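Local coordinates for protein metallo-carboxypeptidase (Pseudomonas aeruginosa, PDB 4A39) that probably acts as a zinc-dependent carboxypeptidase of the M14 family, cutting residues from the C-terminal end of peptide or protein substrates, at residues T151-G155 with T232-G236; A283-E287 with E300-R304; T293-E297 with Y340-A344. All coordinates share one frame; numbering follows the deposited sequence.

Interaction 1 is a surface contact between two loops, about 31 and 32 Å centre to centre from interactions 2 and 3, with nearest atoms about 19 and 17 Å away. Interactions 2 and 3 lie about 9 Å apart between centres and touch each other: both use helix 294-308, and they reach the neighbouring strands 282-284 and 343-350 of one sheet. The chemistry follows position. The turns of interaction 1 meet through methyl groups and amides without a hydrogen bond between them. In the partly buried interaction 2, charged side chains of the helix bind backbone groups of an edge strand and its loop. Interaction 3, largely buried, joins leucine packing to an arginine-aspartate pair at its margin.

Interaction 1 of 3, residues T151-G155 with T232-G236; sequences TSVQG and TNAAG
The Ala234 methyl sits over one face of the Gln154 amide, with Ala234 CB 3.8 Å from Gln154 CD, and also touches the stem of that side chain, Ala234 CB to Gln154 CG being 3.7 Å. Across the way, Val153 CG2 lies above the plane at the ND2 end of the Asn233 amide, 3.8 Å from Asn233 ND2, the two side chains crossing at about a right angle. The polar atoms of the Asn233 amide are bonded elsewhere: ND2 donates to Arg250 O and Glu253 OE1, while OD1 accepts from Gln237 N and, weakly, from Ala235 N in the manner of an Asx turn. These bonds fix the rotation of the amide and hold its nitrogen end under the valine methyl. Val153 CG1 stands anti to the backbone N (chi1 171°), which turns CG2 to the asparagine amide and sets CG1 4.1 Å from Ala234 CB. The turn backbones themselves bring Val153 CB within 4.0 Å of Ala234 CB. Gln154 OE1 is bonded to Arg156 NH1 of the same loop. Asp223 of helix 222-226 touches both segments, and its carboxylate accepts from Ser152 OG and Gln154 N. Each segment contains a type I beta turn, Ser152-Gly155 and Asn233-Gly236, ending in a glycine of positive phi; the corners of the two turns abut, the first being the tip of the beta hairpin formed by strands 144-151 and 157-163 at the margin of the carboxypeptidase sheet.

Interaction 2 of 3, residues A283-E287 with E300-R304; sequences AAGCE and EQRFR
Cys286 N donates to Glu300 OE2 over 2.8 Å in a nearly linear bond (178°), which reaches the carboxylate on its syn side and 18° out of its plane. Glu300 runs extended beyond CG (chi2 -172°), carrying the carboxylate from helix 294-308 to the loop that follows strand 282-284; its other oxygen, OE1, is bonded to Tyr292 OH. One turn further along the helix, Arg304 reaches the strand itself. Its NH2 binds Ala283 O at 2.9 Å, again almost straight; the acceptor lies in the guanidinium plane, whereas the nitrogen stands well above the carbonyl plane. Two waters complete the seam. The first accepts from Arg304 NE and Ala283 N; the second accepts from Gly285 N, and weakly from Arg304 NH2, while donating to Glu287 OE1 at 2.8 Å. Phe345 of strand 343-350 touches Ala283, Glu300 and Arg304. Ala284 points away from the helix, and its side chain comes within about 4 Å of the bound (2-guanidinoethylmercapto)succinic acid: the helix covers one side of the edge strand and the inhibitor site lies on the other. Glu287 OE1 and Glu300 OE1 are 4.4 Å apart, a like-charge approach probably offset by the nearby but not touching Arg304, by the second water, which donates to Glu287, and by the hydrogen bonds from Ser322 N to Glu287 OE2 and from Cys286 N and Tyr292 OH to Glu300, which would help keep both carboxylates ionised.

Interaction 3 of 3, residues T293-E297 with Y340-A344; sequences TPRLE and YDCLA
Leu296 forms the tightly packed side of this contact. Its CD2 presses on the backbone where the chain passes from loop toward strand 343-350, 3.6 Å from Cys342 C and 3.7 Å from Leu343 N, and its CD1 lies 3.6 Å from Asp341 OD1. CG anti to the carbonyl carbon and an extended second torsion (chi2 175°) together put CD2 against the Cys342-Leu343 peptide and CD1 beside the Asp341 carboxylate. The Leu343 side chain goes on to Leu299 and Glu300 of the same helix, extending the buried layer.

The contact joins the start of one helix to the segment that leaves another. Thr293 is the N-cap of helix 294-308, its OG1 accepting from Leu296 N, and Asp341, at positive phi, is the residue where the chain departs from helix 332-340. Helix 294-308 thus begins against residues 341-342, which lead into strand 343-350 of the mixed sheet of the carboxypeptidase domain.

Toward the margin the contact is polar and partly hydrated. Arg295, extended from CG to NE, reaches Asp341 with its guanidinium turned at the last torsion (chi4 -92°): NH1 donates to Asp341 O at 3.1 Å, well above the carbonyl plane, and NH2 adds a weak bond to the same oxygen. NH1 also makes a salt bridge with Asp341 OD1 at 3.3 Å, but the guanidinium and carboxylate planes are 64° apart, far from a flat two-pronged pairing. A water in the guanidinium plane accepts from Arg295 NH1, donates to Asp341 OD1 at 2.8 Å, and is 2.7 Å from Thr293 OG1, tying the helix cap to the ion pair. Arg295 NH2 is bonded in turn to Leu387 O, while Arg388 NH1 makes a weak bond to Asp341 O, so the C-terminal end of the chain adjoins this polar margin.

Interaction 1 of 3, residues T151-G155 with T232-G236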
loop_
_atom_site.group_PDB
_atom_site.type_symbol
_atom_site.label_atom_id
_atom_site.label_comp_id
_atom_site.label_asym_id
_atom_site.label_seq_id
_atom_site.Cartn_x
_atom_site.Cartn_y
_atom_site.Cartn_z
ATOM N N THR A 151 -11.296 15.535 -3.409
ATOM C CA THR A 151 -10.339 16.535 -2.959
ATOM C C THR A 151 -9.911 16.273 -1.521
ATOM O O THR A 151 -10.741 16.179 -0.617
ATOM C CB THR A 151 -10.946 17.945 -3.065
ATOM O OG1 THR A 151 -11.345 18.184 -4.421
ATOM C CG2 THR A 151 -9.936 18.999 -2.649
ATOM N N SER A 152 -8.603 16.148 -1.320
ATOM C CA SER A 152 -8.056 15.890 0.006
ATOM C C SER A 152 -8.158 17.126 0.892
ATOM O O SER A 152 -8.473 18.219 0.423
ATOM C CB SER A 152 -6.590 15.477 -0.104
ATOM O OG SER A 152 -5.795 16.587 -0.487
ATOM N N VAL A 153 -7.883 16.949 2.177
ATOM C CA VAL A 153 -7.936 18.056 3.118
ATOM C C VAL A 153 -7.112 19.249 2.635
ATOM O O VAL A 153 -7.548 20.403 2.742
ATOM C CB VAL A 153 -7.426 17.615 4.505
ATOM C CG1 VAL A 153 -7.286 18.823 5.419
ATOM C CG2 VAL A 153 -8.385 16.600 5.106
ATOM N N GLN A 154 -5.933 18.972 2.084
ATOM C CA GLN A 154 -5.055 20.037 1.613
ATOM C C GLN A 154 -5.169 20.377 0.126
ATOM O O GLN A 154 -4.296 21.042 -0.430
ATOM C CB GLN A 154 -3.605 19.710 1.969
ATOM C CG GLN A 154 -3.393 19.475 3.462
ATOM C CD GLN A 154 -1.931 19.380 3.827
ATOM O OE1 GLN A 154 -1.156 18.724 3.138
ATOM N NE2 GLN A 154 -1.543 20.036 4.922
ATOM N N GLY A 155 -6.234 19.914 -0.518
ATOM C CA GLY A 155 -6.442 20.242 -1.920
ATOM C C GLY A 155 -5.706 19.453 -2.986
ATOM O O GLY A 155 -5.343 20.007 -4.023
ATOM N N THR A 232 -1.945 8.582 9.282
ATOM C CA THR A 232 -3.073 9.492 9.117
ATOM C C THR A 232 -3.054 10.488 7.967
ATOM O O THR A 232 -2.019 10.723 7.347
ATOM C CB THR A 232 -3.287 10.279 10.425
ATOM O OG1 THR A 232 -2.092 11.004 10.756
ATOM C CG2 THR A 232 -3.621 9.325 11.568
ATOM N N ASN A 233 -4.224 11.060 7.678
ATOM C CA ASN A 233 -4.319 12.066 6.631
ATOM C C ASN A 233 -3.908 13.385 7.279
ATOM O O ASN A 233 -3.500 13.394 8.445
ATOM C CB ASN A 233 -5.738 12.124 6.017
ATOM C CG ASN A 233 -6.786 12.775 6.925
ATOM O OD1 ASN A 233 -6.565 13.013 8.107
ATOM N ND2 ASN A 233 -7.959 13.044 6.350
ATOM N N ALA A 234 -3.997 14.483 6.539
ATOM C CA ALA A 234 -3.572 15.781 7.058
ATOM C C ALA A 234 -4.250 16.217 8.349
ATOM O O ALA A 234 -3.612 16.850 9.189
ATOM C CB ALA A 234 -3.751 16.861 5.986
ATOM N N ALA A 235 -5.527 15.882 8.512
ATOM C CA ALA A 235 -6.268 16.271 9.710
ATOM C C ALA A 235 -5.994 15.364 10.908
ATOM O O ALA A 235 -6.537 15.580 11.993
ATOM C CB ALA A 235 -7.774 16.303 9.412
ATOM N N GLY A 236 -5.153 14.353 10.715
ATOM C CA GLY A 236 -4.831 13.441 11.799
ATOM C C GLY A 236 -5.787 12.272 11.969
ATOM O O GLY A 236 -5.784 11.611 13.008
#

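Interaction 2 of 3, residues A283-E287 with E300-R304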
loop_
_atom_site.group_PDB
_atom_site.type_symbol
_atom_site.label_atom_id
_atom_site.label_comp_id
_atom_site.label_asym_id
_atom_site.label_seq_id
_atom_site.Cartn_x
_atom_site.Cartn_y
_atom_site.Cartn_z
ATOM N N ALA A 283 -4.366 -11.973 2.896
ATOM C CA ALA A 283 -5.603 -11.207 2.786
ATOM C C ALA A 283 -6.468 -11.424 4.027
ATOM O O ALA A 283 -6.544 -12.536 4.552
ATOM C CB ALA A 283 -6.372 -11.629 1.539
ATOM N N ALA A 284 -7.097 -10.353 4.502
ATOM C CA ALA A 284 -7.984 -10.424 5.662
ATOM C C ALA A 284 -9.413 -10.253 5.149
ATOM O O ALA A 284 -9.713 -9.268 4.471
ATOM C CB ALA A 284 -7.644 -9.318 6.656
ATOM N N GLY A 285 -10.284 -11.207 5.478
ATOM C CA GLY A 285 -11.663 -11.166 5.014
ATOM C C GLY A 285 -12.701 -10.544 5.935
ATOM O O GLY A 285 -12.360 -9.838 6.882
ATOM N N CYS A 286 -13.973 -10.827 5.659
ATOM C CA CYS A 286 -15.091 -10.274 6.432
ATOM C C CYS A 286 -15.818 -11.281 7.320
ATOM O O CYS A 286 -17.001 -11.092 7.611
ATOM C CB CYS A 286 -16.135 -9.664 5.487
ATOM S SG CYS A 286 -15.569 -8.310 4.441
ATOM N N GLU A 287 -15.134 -12.333 7.762
ATOM C CA GLU A 287 -15.798 -13.346 8.575
ATOM C C GLU A 287 -16.429 -12.848 9.874
ATOM O O GLU A 287 -17.264 -13.539 10.460
ATOM C CB GLU A 287 -14.849 -14.522 8.861
ATOM C CG GLU A 287 -13.710 -14.269 9.843
ATOM C CD GLU A 287 -12.607 -13.385 9.290
ATOM O OE1 GLU A 287 -12.404 -13.354 8.055
ATOM O OE2 GLU A 287 -11.926 -12.734 10.103
ATOM N N GLU A 300 -14.550 -16.160 -0.485
ATOM C CA GLU A 300 -13.261 -15.804 0.096
ATOM C C GLU A 300 -12.309 -16.985 -0.077
ATOM O O GLU A 300 -11.145 -16.803 -0.421
ATOM C CB GLU A 300 -13.408 -15.435 1.580
ATOM C CG GLU A 300 -14.289 -14.213 1.817
ATOM C CD GLU A 300 -14.274 -13.730 3.258
ATOM O OE1 GLU A 300 -13.945 -14.534 4.152
ATOM O OE2 GLU A 300 -14.602 -12.543 3.499
ATOM N N GLN A 301 -12.821 -18.196 0.134
ATOM C CA GLN A 301 -12.021 -19.412 -0.008
ATOM C C GLN A 301 -11.555 -19.524 -1.460
ATOM O O GLN A 301 -10.379 -19.786 -1.730
ATOM C CB GLN A 301 -12.864 -20.638 0.370
ATOM C CG GLN A 301 -12.093 -21.833 0.919
ATOM C CD GLN A 301 -11.125 -22.436 -0.069
ATOM O OE1 GLN A 301 -11.501 -22.803 -1.182
ATOM N NE2 GLN A 301 -9.866 -22.558 0.337
ATOM N N ARG A 302 -12.484 -19.317 -2.392
ATOM C CA ARG A 302 -12.180 -19.381 -3.822
ATOM C C ARG A 302 -11.075 -18.400 -4.226
ATOM O O ARG A 302 -10.135 -18.763 -4.936
ATOM C CB ARG A 302 -13.444 -19.082 -4.633
ATOM C CG ARG A 302 -14.495 -20.181 -4.592
ATOM C CD ARG A 302 -14.121 -21.326 -5.515
ATOM N NE ARG A 302 -14.066 -20.901 -6.911
ATOM C CZ ARG A 302 -13.030 -21.117 -7.718
ATOM N NH1 ARG A 302 -11.955 -21.759 -7.268
ATOM N NH2 ARG A 302 -13.066 -20.696 -8.975
ATOM N N PHE A 303 -11.200 -17.157 -3.771
ATOM C CA PHE A 303 -10.233 -16.108 -4.079
ATOM C C PHE A 303 -8.833 -16.446 -3.568
ATOM O O PHE A 303 -7.846 -16.333 -4.303
ATOM C CB PHE A 303 -10.691 -14.780 -3.464
ATOM C CG PHE A 303 -9.796 -13.616 -3.789
ATOM C CD1 PHE A 303 -8.671 -13.347 -3.011
ATOM C CD2 PHE A 303 -10.073 -12.788 -4.872
ATOM C CE1 PHE A 303 -7.835 -12.276 -3.304
ATOM C CE2 PHE A 303 -9.243 -11.711 -5.175
ATOM C CZ PHE A 303 -8.119 -11.455 -4.386
ATOM N N ARG A 304 -8.746 -16.849 -2.304
ATOM C CA ARG A 304 -7.458 -17.183 -1.708
ATOM C C ARG A 304 -6.776 -18.360 -2.404
ATOM O O ARG A 304 -5.572 -18.334 -2.647
ATOM C CB ARG A 304 -7.626 -17.504 -0.218
ATOM C CG ARG A 304 -7.816 -16.288 0.675
ATOM C CD ARG A 304 -7.915 -16.705 2.137
ATOM N NE ARG A 304 -7.950 -15.565 3.048
ATOM C CZ ARG A 304 -8.934 -15.330 3.911
ATOM N NH1 ARG A 304 -9.974 -16.153 3.976
ATOM N NH2 ARG A 304 -8.881 -14.269 4.705
HETATM O O HOH W 1 -4.706 -14.977 3.091
HETATM O O HOH W 2 -9.719 -13.211 7.389
#

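Interaction 3 of 3, residues T293-E297 with Y340-A344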
loop_
_atom_site.group_PDB
_atom_site.type_symbol
_atom_site.label_atom_id
_atom_site.label_comp_id
_atom_site.label_asym_id
_atom_site.label_seq_id
_atom_site.Cartn_x
_atom_site.Cartn_y
_atom_site.Cartn_z
ATOM N N THR A 293 -22.098 -14.313 5.131
ATOM C CA THR A 293 -22.956 -15.404 4.668
ATOM C C THR A 293 -22.134 -16.571 4.131
ATOM O O THR A 293 -20.952 -16.422 3.831
ATOM C CB THR A 293 -23.853 -14.949 3.511
ATOM O OG1 THR A 293 -23.027 -14.651 2.375
ATOM C CG2 THR A 293 -24.651 -13.708 3.895
ATOM N N PRO A 294 -22.757 -17.754 3.997
ATOM C CA PRO A 294 -22.018 -18.906 3.472
ATOM C C PRO A 294 -21.520 -18.598 2.056
ATOM O O PRO A 294 -20.465 -19.076 1.637
ATOM C CB PRO A 294 -23.060 -20.019 3.496
ATOM C CG PRO A 294 -23.899 -19.658 4.689
ATOM C CD PRO A 294 -24.075 -18.165 4.513
ATOM N N ARG A 295 -22.286 -17.795 1.323
ATOM C CA ARG A 295 -21.909 -17.413 -0.034
ATOM C C ARG A 295 -20.575 -16.682 -0.022
ATOM O O ARG A 295 -19.678 -16.983 -0.815
ATOM C CB ARG A 295 -22.980 -16.505 -0.653
ATOM C CG ARG A 295 -22.483 -15.694 -1.845
ATOM C CD ARG A 295 -23.572 -14.805 -2.440
ATOM N NE ARG A 295 -22.996 -13.809 -3.342
ATOM C CZ ARG A 295 -22.619 -12.591 -2.968
ATOM N NH1 ARG A 295 -22.769 -12.203 -1.707
ATOM N NH2 ARG A 295 -22.067 -11.767 -3.849
ATOM N N LEU A 296 -20.454 -15.715 0.879
ATOM C CA LEU A 296 -19.230 -14.936 0.993
ATOM C C LEU A 296 -18.080 -15.771 1.555
ATOM O O LEU A 296 -16.926 -15.583 1.169
ATOM C CB LEU A 296 -19.480 -13.697 1.858
ATOM C CG LEU A 296 -20.388 -12.652 1.194
ATOM C CD1 LEU A 296 -20.677 -11.522 2.161
ATOM C CD2 LEU A 296 -19.711 -12.118 -0.065
ATOM N N GLU A 297 -18.399 -16.698 2.454
ATOM C CA GLU A 297 -17.383 -17.563 3.047
ATOM C C GLU A 297 -16.710 -18.380 1.947
ATOM O O GLU A 297 -15.482 -18.526 1.921
ATOM C CB GLU A 297 -18.023 -18.500 4.076
ATOM C CG GLU A 297 -17.025 -19.214 4.977
ATOM C CD GLU A 297 -17.703 -19.978 6.096
ATOM O OE1 GLU A 297 -18.222 -21.083 5.838
ATOM O OE2 GLU A 297 -17.725 -19.467 7.234
ATOM N N TYR A 340 -22.610 -3.597 0.773
ATOM C CA TYR A 340 -22.913 -4.030 -0.585
ATOM C C TYR A 340 -23.015 -5.541 -0.784
ATOM O O TYR A 340 -23.271 -6.003 -1.900
ATOM C CB TYR A 340 -21.882 -3.421 -1.541
ATOM C CG TYR A 340 -21.971 -1.912 -1.562
ATOM C CD1 TYR A 340 -22.961 -1.268 -2.303
ATOM C CD2 TYR A 340 -21.133 -1.134 -0.765
ATOM C CE1 TYR A 340 -23.120 0.114 -2.245
ATOM C CE2 TYR A 340 -21.284 0.253 -0.699
ATOM C CZ TYR A 340 -22.280 0.867 -1.439
ATOM O OH TYR A 340 -22.451 2.230 -1.366
ATOM N N ASP A 341 -22.844 -6.295 0.301
ATOM C CA ASP A 341 -22.925 -7.758 0.263
ATOM C C ASP A 341 -22.026 -8.310 -0.843
ATOM O O ASP A 341 -22.451 -9.131 -1.658
ATOM C CB ASP A 341 -24.375 -8.191 0.019
ATOM C CG ASP A 341 -24.569 -9.694 0.139
ATOM O OD1 ASP A 341 -23.797 -10.343 0.878
ATOM O OD2 ASP A 341 -25.508 -10.220 -0.503
ATOM N N CYS A 342 -20.771 -7.870 -0.855
ATOM C CA CYS A 342 -19.835 -8.308 -1.883
ATOM C C CYS A 342 -18.578 -8.911 -1.293
ATOM O O CYS A 342 -18.271 -8.715 -0.118
ATOM C CB CYS A 342 -19.423 -7.119 -2.759
ATOM S SG CYS A 342 -18.488 -5.835 -1.863
ATOM N N LEU A 343 -17.852 -9.647 -2.125
ATOM C CA LEU A 343 -16.590 -10.236 -1.709
ATOM C C LEU A 343 -15.696 -9.036 -1.412
ATOM O O LEU A 343 -15.609 -8.105 -2.220
ATOM C CB LEU A 343 -15.997 -11.072 -2.845
ATOM C CG LEU A 343 -14.593 -11.645 -2.621
ATOM C CD1 LEU A 343 -14.595 -12.545 -1.391
ATOM C CD2 LEU A 343 -14.159 -12.429 -3.850
ATOM N N ALA A 344 -15.047 -9.048 -0.252
ATOM C CA ALA A 344 -14.189 -7.938 0.145
ATOM C C ALA A 344 -12.999 -8.414 0.957
ATOM O O ALA A 344 -13.143 -9.236 1.861
ATOM C CB ALA A 344 -14.989 -6.928 0.962
HETATM O O HOH W 3 -24.307 -13.060 0.598
#